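PDB 5MPT: citrinin polyketide synthase from Monascus purpureus, which builds the keto-aldehyde precursor of the mycotoxin citrinin from malonyl-CoA units, the piece in this entry being its C-methyltransferase (CMeT) domain. Local coordinates for residues Cys52-Phe60 / Ile92-Leu101; Ile182-Phe193 / Glu371-Ile379. One frame throughout, in Å; residues are numbered along the deposited sequence.

How the contacts relate
Two buried contacts come in series along this single chain: contact 1 closes within the first hundred or so residues, before contact 2 opens, tying helix 181-198 to strand 375-381 near the C-terminus. Their centres lie 30 Å apart and their nearest atoms about 13 Å, so they do not touch. Contact 1 packs helix 40-62 against helix 86-98 in the helix-turn-helix family region, away from the annotated sites. Contact 2 belongs to the methyltransferase core, where a helix lies on the seven-stranded mixed sheet beside the bound S-adenosyl-L-homocysteine. Contact 1 thus joins two helices to each other, whereas contact 2 joins a helix to the sheet of the catalytic core.

Contact 1: residues Cys52-Phe60 / Ile92-Leu101; sequences CVAHIVNAF and IYGLLEEARL
Leu96 is the knob of this helix pair, set into a hole formed by Val53, Ile56, Val57 and Phe60. Its CG stands anti to the carbonyl carbon, which sends both methyls into the hole. Ile56 slides past it in the opposite direction, laying CG2 against the two methyls, 3.6 Å from both Leu96 CD1 and Leu96 CD2. Leu96 CD1 also reaches Phe60 CE2 at 3.5 Å, and Leu96 CD2 also lies 4.0 Å from Val53 CG1. The same isoleucine extends its other branch toward Ile92, the two CD1 methyls 4.0 Å apart.

Phe60 and Tyr93 meet at an oblique tilt, with planes 55° apart and centroids separated by 5.2 Å. Phe60 CZ lies over one face of the tyrosine, and Tyr93 CE1 in turn sits at the phenylalanine edge. Val53 holds the other end of the interface. With CG1 anti to its amide nitrogen (chi1 169°), that methyl meets Leu101 CD1 tip to tip at 3.6 Å, while CG2 rests on Ala99 CB. The helix ends in a Schellman motif at Arg100, phi positive, and Leu101 follows directly, its side chain turned to Val53 and Val57.

The axes of the segments 52-60 and 92-98 run at 114° to each other. Phe325 of helix 321-327 packs on Ile56 and Ile92, Ile102 of strand 102-105 backs Tyr93 and Leu96, and Tyr93 OH bonds to Val79 N in the loop that follows strand 75-76.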
loop_
_atom_site.group_PDB
_atom_site.type_symbol
_atom_site.label_atom_id
_atom_site.label_comp_id
_atom_site.label_asym_id
_atom_site.label_seq_id
_atom_site.Cartn_x
_atom_site.Cartn_y
_atom_site.Cartn_z
ATOM N N CYS A 52 18.346 1.230 -3.309
ATOM C CA CYS A 52 18.168 -0.038 -2.609
ATOM C C CYS A 52 19.328 -0.988 -2.888
ATOM O O CYS A 52 19.877 -1.634 -1.971
ATOM C CB CYS A 52 16.867 -0.713 -3.019
ATOM S SG CYS A 52 15.324 0.140 -2.611
ATOM N N VAL A 53 19.672 -1.129 -4.165
ATOM C CA VAL A 53 20.742 -2.039 -4.547
ATOM C C VAL A 53 22.037 -1.634 -3.868
ATOM O O VAL A 53 22.758 -2.478 -3.346
ATOM C CB VAL A 53 20.878 -2.080 -6.078
ATOM C CG1 VAL A 53 22.169 -2.815 -6.490
ATOM C CG2 VAL A 53 19.626 -2.742 -6.676
ATOM N N ALA A 54 22.346 -0.335 -3.854
ATOM C CA ALA A 54 23.571 0.121 -3.198
ATOM C C ALA A 54 23.555 -0.217 -1.719
ATOM O O ALA A 54 24.569 -0.652 -1.158
ATOM C CB ALA A 54 23.748 1.624 -3.390
ATOM N N HIS A 55 22.411 -0.038 -1.069
ATOM C CA HIS A 55 22.292 -0.416 0.334
ATOM C C HIS A 55 22.492 -1.912 0.525
ATOM O O HIS A 55 23.106 -2.349 1.503
ATOM C CB HIS A 55 20.926 -0.031 0.868
ATOM C CG HIS A 55 20.776 1.399 1.255
ATOM N ND1 HIS A 55 21.569 2.016 2.191
ATOM C CD2 HIS A 55 19.875 2.329 0.859
ATOM C CE1 HIS A 55 21.167 3.260 2.364
ATOM N NE2 HIS A 55 20.133 3.474 1.565
ATOM N N ILE A 56 22.005 -2.712 -0.415
ATOM C CA ILE A 56 22.167 -4.158 -0.323
ATOM C C ILE A 56 23.633 -4.533 -0.455
ATOM O O ILE A 56 24.167 -5.329 0.329
ATOM C CB ILE A 56 21.310 -4.850 -1.400
ATOM C CG1 ILE A 56 19.839 -4.699 -1.080
ATOM C CG2 ILE A 56 21.685 -6.325 -1.500
ATOM C CD1 ILE A 56 18.957 -4.878 -2.263
ATOM N N VAL A 57 24.322 -3.927 -1.429
ATOM C CA VAL A 57 25.730 -4.212 -1.629
ATOM C C VAL A 57 26.518 -3.883 -0.362
ATOM O O VAL A 57 27.349 -4.675 0.100
ATOM C CB VAL A 57 26.272 -3.432 -2.837
ATOM C CG1 VAL A 57 27.790 -3.510 -2.844
ATOM C CG2 VAL A 57 25.738 -3.996 -4.130
ATOM N N ASN A 58 26.222 -2.728 0.241
ATOM C CA ASN A 58 26.875 -2.352 1.488
ATOM C C ASN A 58 26.617 -3.365 2.596
ATOM O O ASN A 58 27.529 -3.688 3.360
ATOM C CB ASN A 58 26.411 -0.964 1.918
ATOM C CG ASN A 58 27.010 0.129 1.094
ATOM O OD1 ASN A 58 28.007 -0.075 0.381
ATOM N ND2 ASN A 58 26.425 1.324 1.190
ATOM N N ALA A 59 25.376 -3.845 2.727
ATOM C CA ALA A 59 25.059 -4.828 3.757
ATOM C C ALA A 59 25.807 -6.138 3.516
ATOM O O ALA A 59 26.301 -6.783 4.452
ATOM C CB ALA A 59 23.539 -5.041 3.793
ATOM N N PHE A 60 25.875 -6.557 2.259
ATOM C CA PHE A 60 26.559 -7.787 1.906
ATOM C C PHE A 60 28.041 -7.719 2.270
ATOM O O PHE A 60 28.606 -8.660 2.860
ATOM C CB PHE A 60 26.357 -8.015 0.411
ATOM C CG PHE A 60 25.126 -8.781 0.088
ATOM C CD1 PHE A 60 23.952 -8.595 0.817
ATOM C CD2 PHE A 60 25.131 -9.708 -0.935
ATOM C CE1 PHE A 60 22.830 -9.330 0.538
ATOM C CE2 PHE A 60 23.982 -10.435 -1.223
ATOM C CZ PHE A 60 22.852 -10.254 -0.492
ATOM N N ILE A 92 15.512 -10.281 -2.378
ATOM C CA ILE A 92 16.697 -9.414 -2.357
ATOM C C ILE A 92 17.734 -9.880 -3.374
ATOM O O ILE A 92 18.332 -9.069 -4.103
ATOM C CB ILE A 92 17.281 -9.368 -0.933
ATOM C CG1 ILE A 92 16.352 -8.577 0.002
ATOM C CG2 ILE A 92 18.700 -8.750 -0.948
ATOM C CD1 ILE A 92 16.179 -7.087 -0.412
ATOM N N TYR A 93 18.036 -11.182 -3.376
ATOM C CA TYR A 93 18.976 -11.697 -4.364
ATOM C C TYR A 93 18.429 -11.512 -5.765
ATOM O O TYR A 93 19.186 -11.268 -6.713
ATOM C CB TYR A 93 19.286 -13.168 -4.107
ATOM C CG TYR A 93 20.383 -13.356 -3.112
ATOM C CD1 TYR A 93 21.704 -13.236 -3.501
ATOM C CD2 TYR A 93 20.111 -13.634 -1.787
ATOM C CE1 TYR A 93 22.710 -13.384 -2.606
ATOM C CE2 TYR A 93 21.109 -13.784 -0.888
ATOM C CZ TYR A 93 22.412 -13.658 -1.297
ATOM O OH TYR A 93 23.422 -13.819 -0.384
ATOM N N GLY A 94 17.125 -11.682 -5.918
ATOM C CA GLY A 94 16.495 -11.369 -7.187
ATOM C C GLY A 94 16.762 -9.948 -7.630
ATOM O O GLY A 94 17.036 -9.697 -8.808
ATOM N N LEU A 95 16.660 -8.991 -6.708
ATOM C CA LEU A 95 16.915 -7.611 -7.110
ATOM C C LEU A 95 18.359 -7.447 -7.559
ATOM O O LEU A 95 18.639 -6.761 -8.545
ATOM C CB LEU A 95 16.605 -6.630 -5.980
ATOM C CG LEU A 95 15.185 -6.485 -5.451
ATOM C CD1 LEU A 95 15.216 -5.418 -4.363
ATOM C CD2 LEU A 95 14.160 -6.147 -6.551
ATOM N N LEU A 96 19.297 -8.073 -6.846
ATOM C CA LEU A 96 20.694 -7.957 -7.244
ATOM C C LEU A 96 20.910 -8.559 -8.621
ATOM O O LEU A 96 21.721 -8.054 -9.411
ATOM C CB LEU A 96 21.594 -8.637 -6.215
ATOM C CG LEU A 96 21.765 -7.919 -4.882
ATOM C CD1 LEU A 96 22.610 -8.807 -3.973
ATOM C CD2 LEU A 96 22.438 -6.581 -5.050
ATOM N N GLU A 97 20.203 -9.651 -8.925
ATOM C CA GLU A 97 20.299 -10.230 -10.259
ATOM C C GLU A 97 19.701 -9.293 -11.302
ATOM O O GLU A 97 20.298 -9.076 -12.365
ATOM C CB GLU A 97 19.618 -11.599 -10.306
ATOM C CG GLU A 97 19.863 -12.347 -11.618
ATOM C CD GLU A 97 19.352 -13.776 -11.607
ATOM O OE1 GLU A 97 18.172 -13.983 -11.236
ATOM O OE2 GLU A 97 20.141 -14.687 -11.967
ATOM N N GLU A 98 18.534 -8.706 -11.016
ATOM C CA GLU A 98 17.950 -7.772 -11.974
ATOM C C GLU A 98 18.876 -6.594 -12.239
ATOM O O GLU A 98 18.884 -6.056 -13.351
ATOM C CB GLU A 98 16.586 -7.276 -11.483
ATOM C CG GLU A 98 15.476 -8.319 -11.556
ATOM C CD GLU A 98 14.197 -7.859 -10.862
ATOM O OE1 GLU A 98 13.369 -8.721 -10.490
ATOM O OE2 GLU A 98 14.029 -6.633 -10.676
ATOM N N ALA A 99 19.643 -6.170 -11.236
ATOM C CA ALA A 99 20.623 -5.107 -11.384
ATOM C C ALA A 99 21.881 -5.590 -12.083
ATOM O O ALA A 99 22.800 -4.792 -12.296
ATOM C CB ALA A 99 20.986 -4.534 -10.014
ATOM N N ARG A 100 21.936 -6.881 -12.419
ATOM C CA ARG A 100 23.022 -7.477 -13.190
ATOM C C ARG A 100 24.347 -7.465 -12.430
ATOM O O ARG A 100 25.415 -7.468 -13.039
ATOM C CB ARG A 100 23.167 -6.795 -14.552
ATOM C CG ARG A 100 21.895 -6.879 -15.410
ATOM C CD ARG A 100 21.368 -8.314 -15.570
ATOM N NE ARG A 100 22.371 -9.245 -16.103
ATOM C CZ ARG A 100 22.830 -10.335 -15.486
ATOM N NH1 ARG A 100 22.389 -10.690 -14.282
ATOM N NH2 ARG A 100 23.739 -11.094 -16.089
ATOM N N LEU A 101 24.292 -7.483 -11.098
ATOM C CA LEU A 101 25.509 -7.637 -10.317
ATOM C C LEU A 101 25.837 -9.092 -10.064
ATOM O O LEU A 101 27.016 -9.435 -9.900
ATOM C CB LEU A 101 25.386 -6.914 -8.974
ATOM C CG LEU A 101 25.219 -5.402 -9.081
ATOM C CD1 LEU A 101 24.949 -4.833 -7.699
ATOM C CD2 LEU A 101 26.477 -4.768 -9.704
#

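Contact 2: residues Ile182-Phe193 / Glu371-Ile379; sequences INAVWIQQAEFF and EANIQRLII
Gln375 grips the start of the helical segment with one amide nitrogen: NE2 donates to Ile182 O at 2.8 Å and to Asn183 OD1 at 3.0 Å. Both acceptors lie near the glutamine amide plane, yet the nitrogen stands above the plane of each carbonyl. The bend at chi2 (-143°) lets the chain run along Trp186 before its amide turns to the helix. There CB makes a CH-pi contact over the indole, 3.7 Å from the centroid of the six-membered ring.

Glu371 O meets the rim of that ring, 3.3 Å from Trp186 CZ2, and Val185 CG1 backs the opposite face from Gln375. Trp186 NE1 donates to a water at 2.9 Å, which in turn donates to Ala372 O and Gln375 O. Farther along, Leu377 slides CD1 past Gln189 and onto Ala190 CB, and Phe193 CZ meets Ile379 CD1 at 3.7 Å.

In the second shell, Asn286 ND2 binds Gln375 OE1, and Asn183 ND2 is bonded to Val176 O, fixing how both amides are turned. Asn183 lies about 4 Å from the catalytic Tyr177, side chain to side chain, and Gln375 about 6 Å from the catalytic Glu315. Strand 375-381, antiparallel to both neighbours in a seven-stranded sheet of order 3-2-1-4-5-7-6, with helix 181-198 packed on it, marks the class I SAM-dependent methyltransferase fold, joined here close to its active site.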
loop_
_atom_site.group_PDB
_atom_site.type_symbol
_atom_site.label_atom_id
_atom_site.label_comp_id
_atom_site.label_asym_id
_atom_site.label_seq_id
_atom_site.Cartn_x
_atom_site.Cartn_y
_atom_site.Cartn_z
ATOM N N ILE A 182 2.846 8.682 -4.953
ATOM C CA ILE A 182 2.600 7.277 -5.265
ATOM C C ILE A 182 1.371 6.756 -4.526
ATOM O O ILE A 182 0.709 5.821 -4.991
ATOM C CB ILE A 182 3.854 6.435 -4.931
ATOM C CG1 ILE A 182 3.702 4.974 -5.365
ATOM C CG2 ILE A 182 4.143 6.422 -3.420
ATOM C CD1 ILE A 182 3.543 4.768 -6.823
ATOM N N ASN A 183 1.036 7.354 -3.382
ATOM C CA ASN A 183 -0.214 7.074 -2.689
ATOM C C ASN A 183 -1.271 8.167 -2.865
ATOM O O ASN A 183 -2.455 7.854 -2.989
ATOM C CB ASN A 183 0.050 6.890 -1.205
ATOM C CG ASN A 183 0.655 5.548 -0.902
ATOM O OD1 ASN A 183 0.152 4.510 -1.320
ATOM N ND2 ASN A 183 1.766 5.559 -0.210
ATOM N N ALA A 184 -0.879 9.435 -2.818
ATOM C CA ALA A 184 -1.856 10.524 -2.850
ATOM C C ALA A 184 -2.661 10.543 -4.136
ATOM O O ALA A 184 -3.833 10.924 -4.119
ATOM C CB ALA A 184 -1.165 11.864 -2.641
ATOM N N VAL A 185 -2.075 10.116 -5.248
ATOM C CA VAL A 185 -2.769 10.180 -6.534
ATOM C C VAL A 185 -4.112 9.466 -6.439
ATOM O O VAL A 185 -5.170 10.015 -6.796
ATOM C CB VAL A 185 -1.880 9.574 -7.636
ATOM C CG1 VAL A 185 -2.743 8.991 -8.790
ATOM C CG2 VAL A 185 -0.924 10.622 -8.131
ATOM N N TRP A 186 -4.088 8.223 -5.969
ATOM C CA TRP A 186 -5.298 7.416 -5.962
ATOM C C TRP A 186 -6.235 7.764 -4.814
ATOM O O TRP A 186 -7.443 7.571 -4.950
ATOM C CB TRP A 186 -4.932 5.929 -5.925
ATOM C CG TRP A 186 -4.431 5.492 -7.258
ATOM C CD1 TRP A 186 -5.179 5.166 -8.352
ATOM C CD2 TRP A 186 -3.061 5.398 -7.665
ATOM N NE1 TRP A 186 -4.364 4.859 -9.415
ATOM C CE2 TRP A 186 -3.061 4.980 -9.015
ATOM C CE3 TRP A 186 -1.837 5.580 -7.009
ATOM C CZ2 TRP A 186 -1.900 4.782 -9.726
ATOM C CZ3 TRP A 186 -0.701 5.399 -7.720
ATOM C CH2 TRP A 186 -0.734 4.980 -9.064
ATOM N N ILE A 187 -5.711 8.332 -3.726
ATOM C CA ILE A 187 -6.569 8.891 -2.688
ATOM C C ILE A 187 -7.327 10.085 -3.235
ATOM O O ILE A 187 -8.531 10.231 -3.025
ATOM C CB ILE A 187 -5.734 9.261 -1.443
ATOM C CG1 ILE A 187 -5.071 8.008 -0.842
ATOM C CG2 ILE A 187 -6.622 9.940 -0.406
ATOM C CD1 ILE A 187 -4.098 8.291 0.344
ATOM N N GLN A 188 -6.627 10.957 -3.966
ATOM C CA GLN A 188 -7.298 12.087 -4.586
ATOM C C GLN A 188 -8.342 11.607 -5.576
ATOM O O GLN A 188 -9.421 12.179 -5.666
ATOM C CB GLN A 188 -6.247 12.980 -5.257
ATOM C CG GLN A 188 -6.761 14.306 -5.722
ATOM C CD GLN A 188 -6.962 15.299 -4.593
ATOM O OE1 GLN A 188 -6.036 15.576 -3.823
ATOM N NE2 GLN A 188 -8.187 15.844 -4.485
ATOM N N GLN A 189 -8.039 10.559 -6.331
ATOM C CA GLN A 189 -9.011 10.020 -7.274
ATOM C C GLN A 189 -10.225 9.442 -6.547
ATOM O O GLN A 189 -11.365 9.584 -7.002
ATOM C CB GLN A 189 -8.320 8.974 -8.150
ATOM C CG GLN A 189 -9.226 8.414 -9.214
ATOM C CD GLN A 189 -8.544 7.348 -10.029
ATOM O OE1 GLN A 189 -7.666 6.666 -9.534
ATOM N NE2 GLN A 189 -8.950 7.190 -11.290
ATOM N N ALA A 190 -10.003 8.825 -5.393
ATOM C CA ALA A 190 -11.117 8.326 -4.615
ATOM C C ALA A 190 -11.979 9.463 -4.102
ATOM O O ALA A 190 -13.207 9.316 -4.043
ATOM C CB ALA A 190 -10.599 7.442 -3.463
ATOM N N GLU A 191 -11.374 10.587 -3.702
ATOM C CA GLU A 191 -12.171 11.770 -3.361
ATOM C C GLU A 191 -13.106 12.160 -4.499
ATOM O O GLU A 191 -14.280 12.437 -4.278
ATOM C CB GLU A 191 -11.288 12.957 -3.007
ATOM C CG GLU A 191 -10.391 12.753 -1.797
ATOM C CD GLU A 191 -9.488 13.955 -1.599
ATOM O OE1 GLU A 191 -8.248 13.771 -1.660
ATOM O OE2 GLU A 191 -10.024 15.078 -1.417
ATOM N N PHE A 192 -12.583 12.237 -5.724
ATOM C CA PHE A 192 -13.387 12.614 -6.881
ATOM C C PHE A 192 -14.534 11.632 -7.103
ATOM O O PHE A 192 -15.699 12.028 -7.310
ATOM C CB PHE A 192 -12.454 12.716 -8.106
ATOM C CG PHE A 192 -13.150 13.038 -9.375
ATOM C CD1 PHE A 192 -14.022 14.121 -9.458
ATOM C CD2 PHE A 192 -12.935 12.257 -10.503
ATOM C CE1 PHE A 192 -14.617 14.447 -10.679
ATOM C CE2 PHE A 192 -13.563 12.552 -11.710
ATOM C CZ PHE A 192 -14.397 13.647 -11.799
ATOM N N PHE A 193 -14.238 10.341 -6.993
ATOM C CA PHE A 193 -15.267 9.331 -7.139
ATOM C C PHE A 193 -16.373 9.558 -6.114
ATOM O O PHE A 193 -17.569 9.603 -6.451
ATOM C CB PHE A 193 -14.651 7.943 -6.981
ATOM C CG PHE A 193 -15.651 6.884 -6.655
ATOM C CD1 PHE A 193 -16.650 6.551 -7.560
ATOM C CD2 PHE A 193 -15.596 6.220 -5.439
ATOM C CE1 PHE A 193 -17.602 5.600 -7.282
ATOM C CE2 PHE A 193 -16.539 5.248 -5.144
ATOM C CZ PHE A 193 -17.561 4.938 -6.061
ATOM N N GLU A 371 2.237 4.164 -14.604
ATOM C CA GLU A 371 1.903 4.229 -13.193
ATOM C C GLU A 371 0.491 3.754 -12.927
ATOM O O GLU A 371 0.200 3.326 -11.814
ATOM C CB GLU A 371 2.079 5.655 -12.686
ATOM C CG GLU A 371 3.497 6.186 -12.760
ATOM C CD GLU A 371 3.929 6.741 -14.116
ATOM O OE1 GLU A 371 3.082 7.037 -15.017
ATOM O OE2 GLU A 371 5.160 6.941 -14.273
ATOM N N ALA A 372 -0.404 3.853 -13.918
ATOM C CA ALA A 372 -1.766 3.344 -13.763
ATOM C C ALA A 372 -1.800 1.854 -13.460
ATOM O O ALA A 372 -2.839 1.365 -13.037
ATOM C CB ALA A 372 -2.592 3.652 -15.027
ATOM N N ASN A 373 -0.688 1.129 -13.626
ATOM C CA ASN A 373 -0.615 -0.282 -13.270
ATOM C C ASN A 373 -0.017 -0.509 -11.891
ATOM O O ASN A 373 -0.103 -1.635 -11.361
ATOM C CB ASN A 373 0.199 -1.058 -14.312
ATOM C CG ASN A 373 -0.410 -0.983 -15.693
ATOM O OD1 ASN A 373 -1.619 -1.126 -15.860
ATOM N ND2 ASN A 373 0.428 -0.721 -16.700
ATOM N N ILE A 374 0.499 0.534 -11.246
ATOM C CA ILE A 374 1.221 0.313 -9.989
ATOM C C ILE A 374 0.254 0.138 -8.830
ATOM O O ILE A 374 0.411 -0.775 -8.008
ATOM C CB ILE A 374 2.216 1.451 -9.712
ATOM C CG1 ILE A 374 3.262 1.528 -10.827
ATOM C CG2 ILE A 374 2.883 1.256 -8.364
ATOM C CD1 ILE A 374 4.089 2.804 -10.780
ATOM N N GLN A 375 -0.701 1.053 -8.697
ATOM C CA GLN A 375 -1.825 0.906 -7.789
ATOM C C GLN A 375 -3.102 1.105 -8.565
ATOM O O GLN A 375 -3.132 1.740 -9.618
ATOM C CB GLN A 375 -1.797 1.911 -6.639
ATOM C CG GLN A 375 -0.420 2.019 -5.995
ATOM C CD GLN A 375 -0.501 2.203 -4.519
ATOM O OE1 GLN A 375 -0.945 1.301 -3.800
ATOM N NE2 GLN A 375 -0.107 3.353 -4.036
ATOM N N ARG A 376 -4.175 0.587 -7.988
ATOM C CA ARG A 376 -5.496 0.736 -8.548
ATOM C C ARG A 376 -6.491 0.973 -7.434
ATOM O O ARG A 376 -6.345 0.449 -6.323
ATOM C CB ARG A 376 -5.913 -0.496 -9.332
ATOM C CG ARG A 376 -5.031 -0.802 -10.487
ATOM C CD ARG A 376 -5.623 -1.868 -11.358
ATOM N NE ARG A 376 -4.612 -2.409 -12.237
ATOM C CZ ARG A 376 -4.301 -1.931 -13.438
ATOM N NH1 ARG A 376 -4.955 -0.882 -13.963
ATOM N NH2 ARG A 376 -3.308 -2.513 -14.118
ATOM N N LEU A 377 -7.533 1.750 -7.744
ATOM C CA LEU A 377 -8.786 1.608 -7.029
ATOM C C LEU A 377 -9.539 0.431 -7.634
ATOM O O LEU A 377 -9.692 0.326 -8.853
ATOM C CB LEU A 377 -9.647 2.862 -7.103
ATOM C CG LEU A 377 -9.115 4.173 -6.521
ATOM C CD1 LEU A 377 -10.079 5.331 -6.843
ATOM C CD2 LEU A 377 -8.870 4.025 -5.044
ATOM N N ILE A 378 -9.997 -0.455 -6.777
ATOM C CA ILE A 378 -10.732 -1.650 -7.168
ATOM C C ILE A 378 -12.044 -1.568 -6.420
ATOM O O ILE A 378 -12.071 -1.551 -5.180
ATOM C CB ILE A 378 -9.984 -2.955 -6.831
ATOM C CG1 ILE A 378 -8.587 -2.968 -7.446
ATOM C CG2 ILE A 378 -10.760 -4.172 -7.327
ATOM C CD1 ILE A 378 -7.708 -4.114 -6.910
ATOM N N ILE A 379 -13.122 -1.419 -7.162
ATOM C CA ILE A 379 -14.452 -1.338 -6.569
ATOM C C ILE A 379 -15.140 -2.680 -6.723
ATOM O O ILE A 379 -14.996 -3.357 -7.756
ATOM C CB ILE A 379 -15.272 -0.183 -7.201
ATOM C CG1 ILE A 379 -16.541 0.045 -6.386
ATOM C CG2 ILE A 379 -15.632 -0.466 -8.682
ATOM C CD1 ILE A 379 -17.273 1.341 -6.787
HETATM O O HOH W 1 -4.690 2.787 -11.457
#